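Local structure of gamma-glutamyltransferase 1 Threonine peptidase. MEROPS family T03 (Pseudomonas nitroreducens, 7D9E) at residues D173-F178 / T182-Y187; K224-Q229 / G235-D240. The protein transfers gamma-glutamyl groups to acceptor compounds, probably by the N-terminal nucleophile mechanism of its family, and is studied for theanine synthesis. One frame throughout, in Å; residues are numbered along the deposited sequence.

Contact 1: residues D173-F178 / T182-Y187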
# COMPACT_ATOMS: atom_id res chain seq x y z
N ASP A 173 -17.04 -3.23 10.03
CA ASP A 173 -16.12 -4.35 10.09
C ASP A 173 -15.11 -4.15 11.21
O ASP A 173 -14.80 -5.08 11.96
CB ASP A 173 -15.36 -4.47 8.76
CG ASP A 173 -16.25 -4.81 7.59
OD1 ASP A 173 -17.29 -5.47 7.78
OD2 ASP A 173 -15.90 -4.41 6.46
N ALA A 174 -14.60 -2.93 11.35
CA ALA A 174 -13.61 -2.66 12.38
C ALA A 174 -14.24 -2.79 13.76
O ALA A 174 -13.63 -3.36 14.68
CB ALA A 174 -13.03 -1.26 12.20
N ILE A 175 -15.46 -2.29 13.93
CA ILE A 175 -16.14 -2.39 15.21
C ILE A 175 -16.32 -3.86 15.60
O ILE A 175 -16.17 -4.23 16.77
CB ILE A 175 -17.47 -1.64 15.17
CG1 ILE A 175 -17.22 -0.15 15.24
CG2 ILE A 175 -18.34 -2.06 16.33
CD1 ILE A 175 -18.39 0.67 14.76
N ALA A 176 -16.63 -4.71 14.62
CA ALA A 176 -16.75 -6.13 14.91
C ALA A 176 -15.43 -6.70 15.41
O ALA A 176 -15.41 -7.52 16.35
CB ALA A 176 -17.22 -6.87 13.65
N LEU A 177 -14.32 -6.28 14.81
CA LEU A 177 -13.01 -6.77 15.25
C LEU A 177 -12.63 -6.20 16.61
O LEU A 177 -12.11 -6.94 17.46
CB LEU A 177 -11.95 -6.38 14.22
CG LEU A 177 -10.53 -6.85 14.50
CD1 LEU A 177 -10.46 -8.36 14.61
CD2 LEU A 177 -9.56 -6.34 13.44
N PHE A 178 -12.85 -4.91 16.83
CA PHE A 178 -12.40 -4.27 18.06
C PHE A 178 -13.23 -4.72 19.26
O PHE A 178 -12.74 -4.70 20.39
CB PHE A 178 -12.42 -2.74 17.94
CG PHE A 178 -11.59 -2.20 16.81
CD1 PHE A 178 -10.45 -2.86 16.39
CD2 PHE A 178 -11.95 -1.01 16.16
CE1 PHE A 178 -9.70 -2.35 15.34
CE2 PHE A 178 -11.20 -0.50 15.14
CZ PHE A 178 -10.08 -1.16 14.74
N THR A 182 -11.07 -1.33 22.73
CA THR A 182 -10.33 -0.08 22.52
C THR A 182 -11.29 1.09 22.68
O THR A 182 -12.49 0.91 22.92
CB THR A 182 -9.71 0.01 21.12
OG1 THR A 182 -10.76 0.22 20.16
CG2 THR A 182 -8.97 -1.25 20.76
N ASN A 183 -10.77 2.31 22.51
CA ASN A 183 -11.55 3.54 22.60
C ASN A 183 -12.08 4.01 21.26
O ASN A 183 -12.52 5.16 21.15
CB ASN A 183 -10.72 4.62 23.29
CG ASN A 183 -9.50 5.02 22.50
OD1 ASN A 183 -9.14 4.38 21.51
ND2 ASN A 183 -8.82 6.06 22.95
N PHE A 184 -12.06 3.14 20.25
CA PHE A 184 -12.46 3.53 18.90
C PHE A 184 -13.83 4.18 18.88
O PHE A 184 -14.02 5.22 18.23
CB PHE A 184 -12.47 2.28 18.02
CG PHE A 184 -12.85 2.54 16.60
CD1 PHE A 184 -12.01 3.24 15.76
CD2 PHE A 184 -14.05 2.07 16.08
CE1 PHE A 184 -12.34 3.46 14.43
CE2 PHE A 184 -14.39 2.29 14.75
CZ PHE A 184 -13.53 2.99 13.93
N GLY A 185 -14.80 3.58 19.56
CA GLY A 185 -16.16 4.07 19.54
C GLY A 185 -16.33 5.44 20.15
O GLY A 185 -17.30 6.14 19.83
N ASP A 186 -15.41 5.84 21.02
CA ASP A 186 -15.48 7.15 21.65
C ASP A 186 -15.10 8.28 20.69
O ASP A 186 -15.43 9.43 20.97
CB ASP A 186 -14.53 7.20 22.84
CG ASP A 186 -15.00 6.37 24.00
OD1 ASP A 186 -16.22 6.17 24.16
OD2 ASP A 186 -14.13 5.90 24.76
N TYR A 187 -14.39 7.97 19.60
CA TYR A 187 -13.98 8.98 18.63
C TYR A 187 -14.64 8.83 17.28
O TYR A 187 -14.84 9.83 16.60
CB TYR A 187 -12.46 8.94 18.43
CG TYR A 187 -11.76 9.57 19.61
CD1 TYR A 187 -11.44 8.82 20.73
CD2 TYR A 187 -11.44 10.92 19.61
CE1 TYR A 187 -10.82 9.41 21.82
CE2 TYR A 187 -10.81 11.51 20.68
CZ TYR A 187 -10.50 10.74 21.78
OH TYR A 187 -9.88 11.34 22.85
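Phe178 and Thr182 face each other across the three-residue loop after helix 165-178, their CA atoms 6.5 Å apart, and from there the backbones diverge slowly; a short, weakly bonded helix follows from about Phe184. The contact rests on two phenylalanines. The ring edge of Phe178 that carries CD2 and CE2 is directed at one face of the Phe184 ring, in a T-shaped pair whose centroids are 5.1 Å apart with the planes at 68°. The edge does not sit over the ring centre: CD2 comes closest to CG of Phe184, at 3.7 Å, so it lies nearer the stem of that side chain. In Phe184, CG stands anti to the backbone N (chi1 -179°), which carries the ring across to the helix. Ile175 approaches the same ring in its plane, with CG1 3.8 Å from CE2 of Phe184, so that one residue covers a face and the other meets the edge. With an alanine at Phe184, the edge of Phe178 and CG1 of Ile175 are likely to lose their common partner, leaving a gap between the helix and the segment that follows it. Thr182 adds a looser touch, its OG1 4.1 Å from CB of Phe178, while the hydroxyl itself is hydrogen-bonded to Gly27 O of the second chain. Phe184 also meets Phe188 in nearly parallel fashion and Phe24 of the second chain edge-to-face, and Phe178 packs on Val120. The arrangement is thus a T-shaped aromatic pair within an aromatic cluster, joining two consecutive helices across a three-residue loop at the boundary between the two chains of the enzyme.

Contact 2: residues K224-Q229 / G235-D240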
# COMPACT_ATOMS: atom_id res chain seq x y z
N LYS A 224 3.81 13.47 23.57
CA LYS A 224 3.44 13.24 24.96
C LYS A 224 2.09 12.54 25.07
O LYS A 224 1.90 11.66 25.92
CB LYS A 224 3.44 14.57 25.71
CG LYS A 224 4.83 15.13 25.98
N LEU A 225 1.13 12.94 24.23
CA LEU A 225 -0.19 12.31 24.27
C LEU A 225 -0.12 10.87 23.79
O LEU A 225 -0.81 9.99 24.33
CB LEU A 225 -1.17 13.10 23.40
CG LEU A 225 -1.51 14.50 23.92
CD1 LEU A 225 -2.33 15.25 22.89
CD2 LEU A 225 -2.25 14.40 25.26
N LEU A 226 0.70 10.60 22.78
CA LEU A 226 0.87 9.23 22.31
C LEU A 226 1.47 8.37 23.40
O LEU A 226 1.01 7.25 23.66
CB LEU A 226 1.75 9.24 21.05
CG LEU A 226 1.76 7.97 20.20
CD1 LEU A 226 2.31 8.33 18.82
CD2 LEU A 226 2.63 6.90 20.79
N ILE A 227 2.50 8.88 24.08
CA ILE A 227 3.13 8.12 25.15
C ILE A 227 2.12 7.86 26.27
O ILE A 227 2.08 6.77 26.85
CB ILE A 227 4.38 8.85 25.66
CG1 ILE A 227 5.43 8.94 24.55
CG2 ILE A 227 4.93 8.17 26.91
CD1 ILE A 227 5.68 7.65 23.81
N ALA A 228 1.30 8.86 26.60
CA ALA A 228 0.31 8.66 27.66
C ALA A 228 -0.68 7.57 27.27
O ALA A 228 -1.12 6.79 28.12
CB ALA A 228 -0.42 9.97 27.95
N GLN A 229 -1.07 7.52 25.99
CA GLN A 229 -1.99 6.48 25.58
C GLN A 229 -1.34 5.10 25.69
O GLN A 229 -2.00 4.13 26.07
CB GLN A 229 -2.46 6.74 24.16
CG GLN A 229 -3.57 5.83 23.71
CD GLN A 229 -4.87 6.19 24.37
OE1 GLN A 229 -5.17 7.37 24.58
NE2 GLN A 229 -5.64 5.17 24.73
N GLY A 235 0.92 -0.26 25.99
CA GLY A 235 1.69 -0.32 24.77
C GLY A 235 3.18 -0.26 25.03
O GLY A 235 3.65 -0.15 26.16
N LEU A 236 3.94 -0.30 23.93
CA LEU A 236 5.39 -0.41 24.01
C LEU A 236 6.10 0.85 23.56
O LEU A 236 7.27 1.03 23.90
CB LEU A 236 5.85 -1.54 23.08
CG LEU A 236 5.62 -2.97 23.52
CD1 LEU A 236 4.14 -3.28 23.53
CD2 LEU A 236 6.33 -3.92 22.55
N ILE A 237 5.44 1.71 22.80
CA ILE A 237 6.12 2.86 22.21
C ILE A 237 6.46 3.86 23.29
O ILE A 237 5.63 4.19 24.15
CB ILE A 237 5.25 3.49 21.12
CG1 ILE A 237 5.11 2.48 19.97
CG2 ILE A 237 5.88 4.77 20.57
CD1 ILE A 237 4.12 2.91 18.93
N THR A 238 7.72 4.32 23.27
CA THR A 238 8.26 5.26 24.24
C THR A 238 8.78 6.51 23.53
O THR A 238 8.88 6.57 22.32
CB THR A 238 9.44 4.63 25.02
OG1 THR A 238 10.53 4.37 24.13
CG2 THR A 238 9.03 3.35 25.73
N SER A 239 9.12 7.53 24.33
CA SER A 239 9.74 8.72 23.75
C SER A 239 10.99 8.36 22.95
O SER A 239 11.24 8.93 21.87
CB SER A 239 10.08 9.72 24.86
OG SER A 239 10.87 10.78 24.33
N ASP A 240 11.80 7.40 23.44
CA ASP A 240 13.00 6.99 22.72
C ASP A 240 12.67 6.49 21.32
O ASP A 240 13.39 6.78 20.35
CB ASP A 240 13.74 5.89 23.48
CG ASP A 240 14.59 6.40 24.62
OD1 ASP A 240 14.37 7.55 25.07
OD2 ASP A 240 15.48 5.65 25.07
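Ile227 reaches the segment 235-240 through a bent side chain: CG1 lies anti to its own carbonyl carbon, and a chi2 of -47° then folds CD1 over onto the opposing backbone. Leu226, with CG anti to the backbone N (chi1 -165°), sends its CD2 methyl to Ile237 instead. The backbones come nearest at Ile227 and Thr238, whose CA atoms are 5.9 Å apart. Here CD1 of Ile227 presses against the main chain, 3.3 Å from Thr238 C, a tight approach for two carbons. The same methyl lies 3.5 Å from Ile237 O and equally near Ser239 N, so one carbon spans consecutive peptide groups. Beside this, CD2 of Leu226 and CG2 of Ile237 meet at 3.9 Å, the two side chains running obliquely to one another. The contact is van der Waals packing, apolar between Leu226 and Ile237 and chiefly methyl-on-backbone at Ile227. Thr238 turns its CB away from the helix, and its OG1 is hydrogen-bonded to Asp241 OD2. Leu226 also packs on Phe35 of the second chain. Gln229 OE1 accepts a hydrogen bond from Lys31 N of that chain. What results is two consecutive helices, 221-233 and 239-244, joined by a short loop, with the Ile227 methyl packed on the backbone at the N-cap, Thr238.

Overall arrangement
Contact 1 and contact 2 follow one another along the chain, each about 22 Å from its centre, and their own centres are 21 Å apart. They meet where Asn183 ND2 lies 3.8 Å from Gln229 NE2, a packing contact. What unites them more firmly is the second chain: Asn183 OD1 bonds to Val29 N and Gln229 OE1 to Lys31 N of that chain, so that neighbouring parts of one partner segment are held by both contacts. The side chain of Phe178 is about 13 Å from the bound 6-diazenyl-5-oxo-L-norleucine, too far for direct contact, so contact 1 is structural packing at a distance from the ligand, not part of its binding site.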